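Local coordinates for protein endo-beta-1,4-glucanase (Bacillus licheniformis, PDB 2JEN) that acts as a glycoside hydrolase family 12 xyloglucanase, cleaving beta-1,4-glucosidic links in the xyloglucan of plant cell walls, at residues L39-N43 with K44-I48; G101-A104 with G105-F108; V175-G179 with H180-V184. The protein carries 1 engineered substitution. One frame throughout, in Å; residues are numbered along the deposited sequence. Where two conformers were deposited one is given.

Contact 1 (L39-N43 with K44-I48); sequences LYFKN and KKYYI. With SO4 (sulfate ion), chain H; SO4 (sulfate ion), chain B.
The Tyr40 ring is sandwiched between Lys44 and Tyr47. CE of Lys44 lies over the centre of one face, 3.7 Å from the ring centroid, with NZ above it in a cation-pi contact, 9° off the ring normal. CB of Tyr47 covers the opposite face toward the rim, and the two tyrosine side chains run side by side, their rings oblique at 54°. The bend of Lys44 at CG-CD (chi3 73°) sets CE over the ring. Water 1 links NZ to Tyr40 OH, and NZ donates to O2 of the chain B sulfate at 2.7 Å. Across the strands, Tyr46 CB sits on one face of the Phe41 ring and Leu39 O lies in plane at its edge, while CE1 of Phe41 meets Ile48 CG1 at 3.8 Å. Backbone bonds tie Leu39 to Ile48 in both directions and Phe41 N to Tyr46 O. A type I' turn runs from Lys42 to Lys45, closed by Lys45 N to Lys42 O (3.0 Å); Lys45 and Tyr46 oppose Phe41 as a classic beta bulge. Asn43 N donates to O4 of the chain H sulfate at 2.8 Å; both sulfates probably come from the crystallisation liquor. The hairpin of strands 38-41 and 46-49 edges its sheet beside strand 91-95. On their shared face, Leu39, Phe41 and Ile48 pack on strands 62-67 and 72-79 of the other sheet, while Tyr46 OH bonds Asp257 on strand 247-260.

Contact 2 (G101-A104 with G105-F108); sequences GYTA and GSGF
Thr103 to Ser106 form a type II beta turn, in which Ser106 N donates to Thr103 O at 3.2 Å and Gly105 takes the positive phi (75°) of the third position. The serine side chain grips the same carbonyl a second time: OG donates to Thr103 O at 2.9 Å, tilted 20° from the carbonyl plane. That oxygen therefore holds two donors from one residue. OG also accepts from Phe108 N at 3.3 Å, two residues on, which makes an ST turn. With chi1 at 60°, OG stands between the serine's own N and carbonyl carbon, where it can reach back to Thr103 and forward to Phe108. An alanine here would remove the hydroxyl and would probably leave Phe108 N without this acceptor and Thr103 O with the turn's backbone donor alone of the two. Beside it, Thr103 OG1 packs on Ser106 CB at 3.2 Å, its own polar partners being Lys45 O and Gly95 N. Where the loop returns, Tyr102 touches Phe108: CB of Tyr102 lies 3.6 Å from Phe108 O, and CD2 meets Phe108 CB at 4.0 Å. Tyr102 OH is bonded by Ala146 N. This loop links strands 91-95 and 110-111. Ser106 lies on Ser94 of the first strand, and the Phe108 side chain touches Val235 and Val238 of strand 234-244 and Val258 and Val260 of strand 247-260.

Contact 3 (V175-G179 with H180-V184); sequences VSIGG and HSWKV
Ile177 O receives two donors from the facing strand, the backbone N of His180 at 3.2 Å and the indole NE1 of Trp182 at 3.0 Å. The indole bond is nearly straight, 170° at the hydrogen, and its acceptor lies close to the ring plane, so the indole meets it edge-on. Trp182 pairs with Val175 across the ladder, but its ring swings toward the turn, with CG anti to the carbonyl carbon (chi1 -50°), which brings NE1 to the carbonyl of Ile177 and lays the indole against its CB. Val175 sends CG2 the other way along the strand, to CG2 of Val184 at 3.6 Å, the two side chains crossing at about a right angle. The His180 ring turns its edge to the turn, CD2 being 3.3 Å from Gly178 O, while its ND1 is hydrogen-bonded with Arg204 NE. On the other face, in the conformer given for Ser176, a water bridges its hydroxyl and that of Ser181. Further out, Phe218 of helix 215-225 meets the Trp182 ring edge-to-face, and Tyr221 covers both valines. Trp182 also rests on Ile158 and Leu160 of strand 154-163. The whole is a tight two-residue beta hairpin with a type I' turn, whose corner residues Gly178 and Gly179 both have positive phi; it connects strand 170-177 to strand 180-192 in the beta-sandwich (jelly-roll) fold of family 12.

All three contacts are partly buried and peripheral, with centres 16 to 17 Å from the centre of the chain. Contacts 1 and 2 are neighbours, touching where Thr103 OG1 lies 2.7 Å from Lys45 O, a probable hydrogen bond that ties the loop to the hairpin. Contact 3 lies on the opposite side of the chain's centre, about 18 Å from contact 1 at the nearest atoms, though both hairpins belong to the same mixed sheet. Both turn through type I' corners, built from charged and polar residues beside sulfates in contact 1 but from glycines in contact 3. Contact 2 instead has no strand ladder; a serine hydroxyl supplements its backbone turn bond.

Contact 1 (L39-N43 with K44-I48)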
loop_
_atom_site.group_PDB
_atom_site.type_symbol
_atom_site.label_atom_id
_atom_site.label_comp_id
_atom_site.label_asym_id
_atom_site.label_seq_id
_atom_site.Cartn_x
_atom_site.Cartn_y
_atom_site.Cartn_z
ATOM N N LEU A 39 -12.337 -15.440 -5.483
ATOM C CA LEU A 39 -13.169 -15.521 -4.309
ATOM C C LEU A 39 -14.424 -16.314 -4.634
ATOM O O LEU A 39 -15.367 -15.823 -5.277
ATOM C CB LEU A 39 -13.558 -14.145 -3.744
ATOM C CG LEU A 39 -12.398 -13.296 -3.221
ATOM C CD1 LEU A 39 -12.841 -11.890 -2.853
ATOM C CD2 LEU A 39 -11.723 -13.963 -2.007
ATOM N N TYR A 40 -14.466 -17.562 -4.173
ATOM C CA TYR A 40 -15.600 -18.437 -4.450
ATOM C C TYR A 40 -16.767 -18.077 -3.552
ATOM O O TYR A 40 -16.601 -17.628 -2.405
ATOM C CB TYR A 40 -15.216 -19.894 -4.204
ATOM C CG TYR A 40 -14.198 -20.431 -5.185
ATOM C CD1 TYR A 40 -12.850 -20.302 -4.940
ATOM C CD2 TYR A 40 -14.591 -21.015 -6.388
ATOM C CE1 TYR A 40 -11.898 -20.762 -5.818
ATOM C CE2 TYR A 40 -13.634 -21.479 -7.297
ATOM C CZ TYR A 40 -12.293 -21.344 -7.005
ATOM O OH TYR A 40 -11.341 -21.802 -7.891
ATOM N N PHE A 41 -17.982 -18.334 -4.030
ATOM C CA PHE A 41 -19.176 -18.156 -3.211
ATOM C C PHE A 41 -20.285 -19.033 -3.736
ATOM O O PHE A 41 -20.148 -19.657 -4.791
ATOM C CB PHE A 41 -19.576 -16.688 -3.066
ATOM C CG PHE A 41 -20.005 -16.001 -4.339
ATOM C CD1 PHE A 41 -19.091 -15.547 -5.272
ATOM C CD2 PHE A 41 -21.338 -15.759 -4.587
ATOM C CE1 PHE A 41 -19.513 -14.891 -6.392
ATOM C CE2 PHE A 41 -21.754 -15.077 -5.724
ATOM C CZ PHE A 41 -20.858 -14.675 -6.623
ATOM N N LYS A 42 -21.339 -19.180 -2.929
ATOM C CA LYS A 42 -22.473 -20.052 -3.271
ATOM C C LYS A 42 -22.030 -21.493 -3.480
ATOM O O LYS A 42 -22.266 -22.094 -4.536
ATOM C CB LYS A 42 -23.235 -19.524 -4.497
ATOM C CG LYS A 42 -24.654 -20.078 -4.667
ATOM C CD LYS A 42 -25.620 -19.339 -3.687
ATOM C CE LYS A 42 -26.018 -17.922 -4.222
ATOM N NZ LYS A 42 -26.514 -16.924 -3.183
ATOM N N ASN A 43 -21.380 -22.079 -2.470
ATOM C CA ASN A 43 -20.908 -23.456 -2.543
ATOM C C ASN A 43 -20.039 -23.694 -3.774
ATOM O O ASN A 43 -20.093 -24.739 -4.417
ATOM C CB ASN A 43 -22.103 -24.430 -2.484
ATOM C CG ASN A 43 -21.700 -25.864 -2.192
ATOM O OD1 ASN A 43 -22.392 -26.804 -2.624
ATOM N ND2 ASN A 43 -20.592 -26.055 -1.491
ATOM N N LYS A 44 -19.185 -22.708 -4.063
ATOM C CA LYS A 44 -18.252 -22.733 -5.178
ATOM C C LYS A 44 -18.930 -22.842 -6.558
ATOM O O LYS A 44 -18.262 -23.151 -7.527
ATOM C CB LYS A 44 -17.134 -23.756 -5.035
ATOM C CG LYS A 44 -16.276 -23.607 -3.800
ATOM C CD LYS A 44 -15.129 -24.575 -3.744
ATOM C CE LYS A 44 -13.994 -24.275 -4.698
ATOM N NZ LYS A 44 -12.839 -25.234 -4.617
ATOM N N LYS A 45 -20.200 -22.476 -6.649
ATOM C CA LYS A 45 -20.871 -22.382 -7.961
ATOM C C LYS A 45 -20.331 -21.205 -8.761
ATOM O O LYS A 45 -20.304 -21.241 -9.983
ATOM C CB LYS A 45 -22.377 -22.194 -7.759
ATOM C CG LYS A 45 -23.204 -22.249 -9.041
ATOM C CD LYS A 45 -24.673 -21.958 -8.733
ATOM C CE LYS A 45 -25.466 -21.788 -10.026
ATOM N NZ LYS A 45 -26.904 -21.455 -9.814
ATOM N N TYR A 46 -19.893 -20.179 -8.055
ATOM C CA TYR A 46 -19.356 -18.969 -8.691
ATOM C C TYR A 46 -18.035 -18.616 -8.082
ATOM O O TYR A 46 -17.735 -18.980 -6.943
ATOM C CB TYR A 46 -20.290 -17.784 -8.456
ATOM C CG TYR A 46 -21.757 -18.009 -8.745
ATOM C CD1 TYR A 46 -22.211 -18.413 -9.995
ATOM C CD2 TYR A 46 -22.701 -17.774 -7.769
ATOM C CE1 TYR A 46 -23.580 -18.568 -10.242
ATOM C CE2 TYR A 46 -24.038 -17.935 -8.000
ATOM C CZ TYR A 46 -24.473 -18.325 -9.240
ATOM O OH TYR A 46 -25.832 -18.480 -9.475
ATOM N N TYR A 47 -17.268 -17.813 -8.808
ATOM C CA TYR A 47 -16.172 -17.055 -8.158
ATOM C C TYR A 47 -16.033 -15.711 -8.769
ATOM O O TYR A 47 -16.250 -15.518 -9.964
ATOM C CB TYR A 47 -14.827 -17.803 -8.198
ATOM C CG TYR A 47 -14.353 -18.275 -9.561
ATOM C CD1 TYR A 47 -14.740 -19.505 -10.065
ATOM C CD2 TYR A 47 -13.473 -17.503 -10.331
ATOM C CE1 TYR A 47 -14.262 -19.936 -11.294
ATOM C CE2 TYR A 47 -12.995 -17.973 -11.559
ATOM C CZ TYR A 47 -13.418 -19.173 -12.041
ATOM O OH TYR A 47 -12.912 -19.643 -13.239
ATOM N N ILE A 48 -15.691 -14.750 -7.932
ATOM C CA ILE A 48 -15.224 -13.457 -8.395
ATOM C C ILE A 48 -13.766 -13.679 -8.796
ATOM O O ILE A 48 -13.003 -14.309 -8.077
ATOM C CB ILE A 48 -15.355 -12.337 -7.323
ATOM C CG1 ILE A 48 -16.713 -12.396 -6.589
ATOM C CG2 ILE A 48 -15.121 -10.994 -7.959
ATOM C CD1 ILE A 48 -16.863 -11.392 -5.461
HETATM S S SO4 H . -22.126 -21.062 0.790
HETATM O O1 SO4 H . -23.235 -20.705 -0.108
HETATM O O2 SO4 H . -21.949 -20.029 1.817
HETATM O O3 SO4 H . -22.488 -22.316 1.456
HETATM O O4 SO4 H . -20.856 -21.220 0.143
HETATM S S SO4 B . -13.504 -27.370 -1.518
HETATM O O1 SO4 B . -12.845 -28.341 -0.629
HETATM O O2 SO4 B . -12.555 -26.874 -2.521
HETATM O O3 SO4 B . -14.583 -28.077 -2.213
HETATM O O4 SO4 B . -14.042 -26.218 -0.855
HETATM O O HOH W 1 -11.890 -25.035 -7.561
#

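Contact 2 (G101-A104 with G105-F108)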
loop_
_atom_site.group_PDB
_atom_site.type_symbol
_atom_site.label_atom_id
_atom_site.label_comp_id
_atom_site.label_asym_id
_atom_site.label_seq_id
_atom_site.Cartn_x
_atom_site.Cartn_y
_atom_site.Cartn_z
ATOM N N GLY A 101 -12.330 -27.932 -16.379
ATOM C CA GLY A 101 -13.704 -28.117 -16.042
ATOM C C GLY A 101 -14.459 -26.861 -15.663
ATOM O O GLY A 101 -14.099 -25.763 -16.035
ATOM N N TYR A 102 -15.562 -27.083 -14.975
ATOM C CA TYR A 102 -16.642 -26.144 -14.805
ATOM C C TYR A 102 -16.969 -26.054 -13.311
ATOM O O TYR A 102 -16.975 -27.093 -12.620
ATOM C CB TYR A 102 -17.911 -26.631 -15.526
ATOM C CG TYR A 102 -17.659 -27.034 -16.991
ATOM C CD1 TYR A 102 -17.123 -28.248 -17.321
ATOM C CD2 TYR A 102 -17.971 -26.167 -18.047
ATOM C CE1 TYR A 102 -16.896 -28.607 -18.632
ATOM C CE2 TYR A 102 -17.750 -26.515 -19.367
ATOM C CZ TYR A 102 -17.216 -27.741 -19.668
ATOM O OH TYR A 102 -16.988 -28.153 -20.984
ATOM N N THR A 103 -17.369 -24.888 -12.824
ATOM C CA THR A 103 -17.714 -24.771 -11.402
ATOM C C THR A 103 -18.848 -25.723 -11.029
ATOM O O THR A 103 -19.780 -25.993 -11.797
ATOM C CB THR A 103 -18.071 -23.334 -11.000
ATOM O OG1 THR A 103 -19.154 -22.861 -11.790
ATOM C CG2 THR A 103 -16.862 -22.349 -11.117
ATOM N N ALA A 104 -18.710 -26.255 -9.835
ATOM C CA ALA A 104 -19.666 -27.223 -9.308
ATOM C C ALA A 104 -21.047 -26.637 -9.250
ATOM O O ALA A 104 -21.264 -25.553 -8.718
ATOM C CB ALA A 104 -19.181 -27.639 -7.893
ATOM N N GLY A 105 -22.046 -27.370 -9.765
ATOM C CA GLY A 105 -23.408 -26.934 -9.669
ATOM C C GLY A 105 -23.805 -25.815 -10.593
ATOM O O GLY A 105 -24.889 -25.290 -10.488
ATOM N N SER A 106 -22.921 -25.423 -11.513
ATOM C CA SER A 106 -23.236 -24.310 -12.378
ATOM C C SER A 106 -24.297 -24.643 -13.415
ATOM O O SER A 106 -24.995 -23.783 -13.901
ATOM C CB SER A 106 -21.961 -23.827 -13.080
ATOM O OG SER A 106 -21.345 -24.826 -13.874
ATOM N N GLY A 107 -24.372 -25.913 -13.769
ATOM C CA GLY A 107 -25.206 -26.343 -14.874
ATOM C C GLY A 107 -24.526 -26.333 -16.230
ATOM O O GLY A 107 -25.130 -26.716 -17.243
ATOM N N PHE A 108 -23.242 -25.958 -16.275
ATOM C CA PHE A 108 -22.451 -25.990 -17.514
ATOM C C PHE A 108 -21.598 -27.237 -17.519
ATOM O O PHE A 108 -21.167 -27.711 -16.459
ATOM C CB PHE A 108 -21.621 -24.697 -17.640
ATOM C CG PHE A 108 -22.471 -23.478 -17.624
ATOM C CD1 PHE A 108 -23.375 -23.246 -18.648
ATOM C CD2 PHE A 108 -22.469 -22.599 -16.545
ATOM C CE1 PHE A 108 -24.216 -22.167 -18.592
ATOM C CE2 PHE A 108 -23.279 -21.516 -16.506
ATOM C CZ PHE A 108 -24.188 -21.306 -17.540
#

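Contact 3 (V175-G179 with H180-V184)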
loop_
_atom_site.group_PDB
_atom_site.type_symbol
_atom_site.label_atom_id
_atom_site.label_comp_id
_atom_site.label_asym_id
_atom_site.label_seq_id
_atom_site.Cartn_x
_atom_site.Cartn_y
_atom_site.Cartn_z
ATOM N N VAL A 175 -32.086 -4.838 -32.342
ATOM C CA VAL A 175 -33.099 -5.860 -32.109
ATOM C C VAL A 175 -33.722 -5.724 -30.745
ATOM O O VAL A 175 -33.090 -5.206 -29.811
ATOM C CB VAL A 175 -32.520 -7.299 -32.227
ATOM C CG1 VAL A 175 -31.853 -7.461 -33.532
ATOM C CG2 VAL A 175 -31.491 -7.581 -31.083
ATOM N N SER A 176 -34.964 -6.151 -30.623
ATOM C CA SER A 176 -35.627 -6.268 -29.303
ATOM C C SER A 176 -35.611 -7.729 -28.894
ATOM O O SER A 176 -36.183 -8.571 -29.572
ATOM C CB SER A 176 -37.059 -5.734 -29.387
ATOM O OG SER A 176 -37.735 -5.777 -28.141
ATOM N N ILE A 177 -34.910 -8.029 -27.783
ATOM C CA ILE A 177 -34.855 -9.371 -27.225
ATOM C C ILE A 177 -35.025 -9.255 -25.734
ATOM O O ILE A 177 -34.349 -8.428 -25.069
ATOM C CB ILE A 177 -33.498 -10.052 -27.530
ATOM C CG1 ILE A 177 -33.268 -10.231 -29.031
ATOM C CG2 ILE A 177 -33.398 -11.407 -26.805
ATOM C CD1 ILE A 177 -31.883 -10.791 -29.396
ATOM N N GLY A 178 -35.907 -10.068 -25.178
ATOM C CA GLY A 178 -36.071 -10.147 -23.721
ATOM C C GLY A 178 -36.643 -8.883 -23.099
ATOM O O GLY A 178 -36.494 -8.654 -21.873
ATOM N N GLY A 179 -37.302 -8.045 -23.908
ATOM C CA GLY A 179 -37.836 -6.784 -23.427
ATOM C C GLY A 179 -36.904 -5.586 -23.410
ATOM O O GLY A 179 -37.226 -4.529 -22.828
ATOM N N HIS A 180 -35.723 -5.758 -24.013
ATOM C CA HIS A 180 -34.714 -4.710 -24.121
ATOM C C HIS A 180 -34.331 -4.556 -25.597
ATOM O O HIS A 180 -34.375 -5.522 -26.359
ATOM C CB HIS A 180 -33.444 -5.103 -23.347
ATOM C CG HIS A 180 -33.639 -5.347 -21.877
ATOM N ND1 HIS A 180 -33.300 -4.413 -20.927
ATOM C CD2 HIS A 180 -34.134 -6.410 -21.205
ATOM C CE1 HIS A 180 -33.559 -4.902 -19.728
ATOM N NE2 HIS A 180 -34.065 -6.113 -19.862
ATOM N N SER A 181 -33.879 -3.363 -25.952
ATOM C CA SER A 181 -33.312 -3.111 -27.285
ATOM C C SER A 181 -31.794 -3.166 -27.255
ATOM O O SER A 181 -31.166 -2.549 -26.392
ATOM C CB SER A 181 -33.739 -1.756 -27.802
ATOM O OG SER A 181 -35.161 -1.784 -27.967
ATOM N N TRP A 182 -31.211 -3.819 -28.259
ATOM C CA TRP A 182 -29.781 -4.109 -28.334
ATOM C C TRP A 182 -29.255 -3.779 -29.713
ATOM O O TRP A 182 -29.823 -4.199 -30.725
ATOM C CB TRP A 182 -29.528 -5.601 -28.110
ATOM C CG TRP A 182 -30.196 -6.182 -26.892
ATOM C CD1 TRP A 182 -31.370 -6.824 -26.876
ATOM C CD2 TRP A 182 -29.735 -6.145 -25.544
ATOM N NE1 TRP A 182 -31.705 -7.194 -25.612
ATOM C CE2 TRP A 182 -30.702 -6.802 -24.766
ATOM C CE3 TRP A 182 -28.585 -5.632 -24.918
ATOM C CZ2 TRP A 182 -30.583 -6.921 -23.372
ATOM C CZ3 TRP A 182 -28.471 -5.747 -23.554
ATOM C CH2 TRP A 182 -29.432 -6.415 -22.791
ATOM N N LYS A 183 -28.123 -3.091 -29.766
ATOM C CA LYS A 183 -27.349 -2.982 -31.010
ATOM C C LYS A 183 -26.483 -4.234 -31.124
ATOM O O LYS A 183 -25.757 -4.572 -30.197
ATOM C CB LYS A 183 -26.474 -1.733 -30.985
ATOM C CG LYS A 183 -27.267 -0.466 -30.850
ATOM C CD LYS A 183 -26.348 0.730 -30.609
ATOM C CE LYS A 183 -25.818 0.768 -29.096
ATOM N NZ LYS A 183 -25.061 2.041 -28.758
ATOM N N VAL A 184 -26.569 -4.932 -32.237
ATOM C CA VAL A 184 -25.910 -6.207 -32.461
ATOM C C VAL A 184 -24.679 -6.009 -33.330
ATOM O O VAL A 184 -24.749 -5.305 -34.342
ATOM C CB VAL A 184 -26.839 -7.219 -33.155
ATOM C CG1 VAL A 184 -26.136 -8.539 -33.435
ATOM C CG2 VAL A 184 -28.148 -7.379 -32.395
HETATM O O HOH W 2 -37.151 -3.446 -26.992
#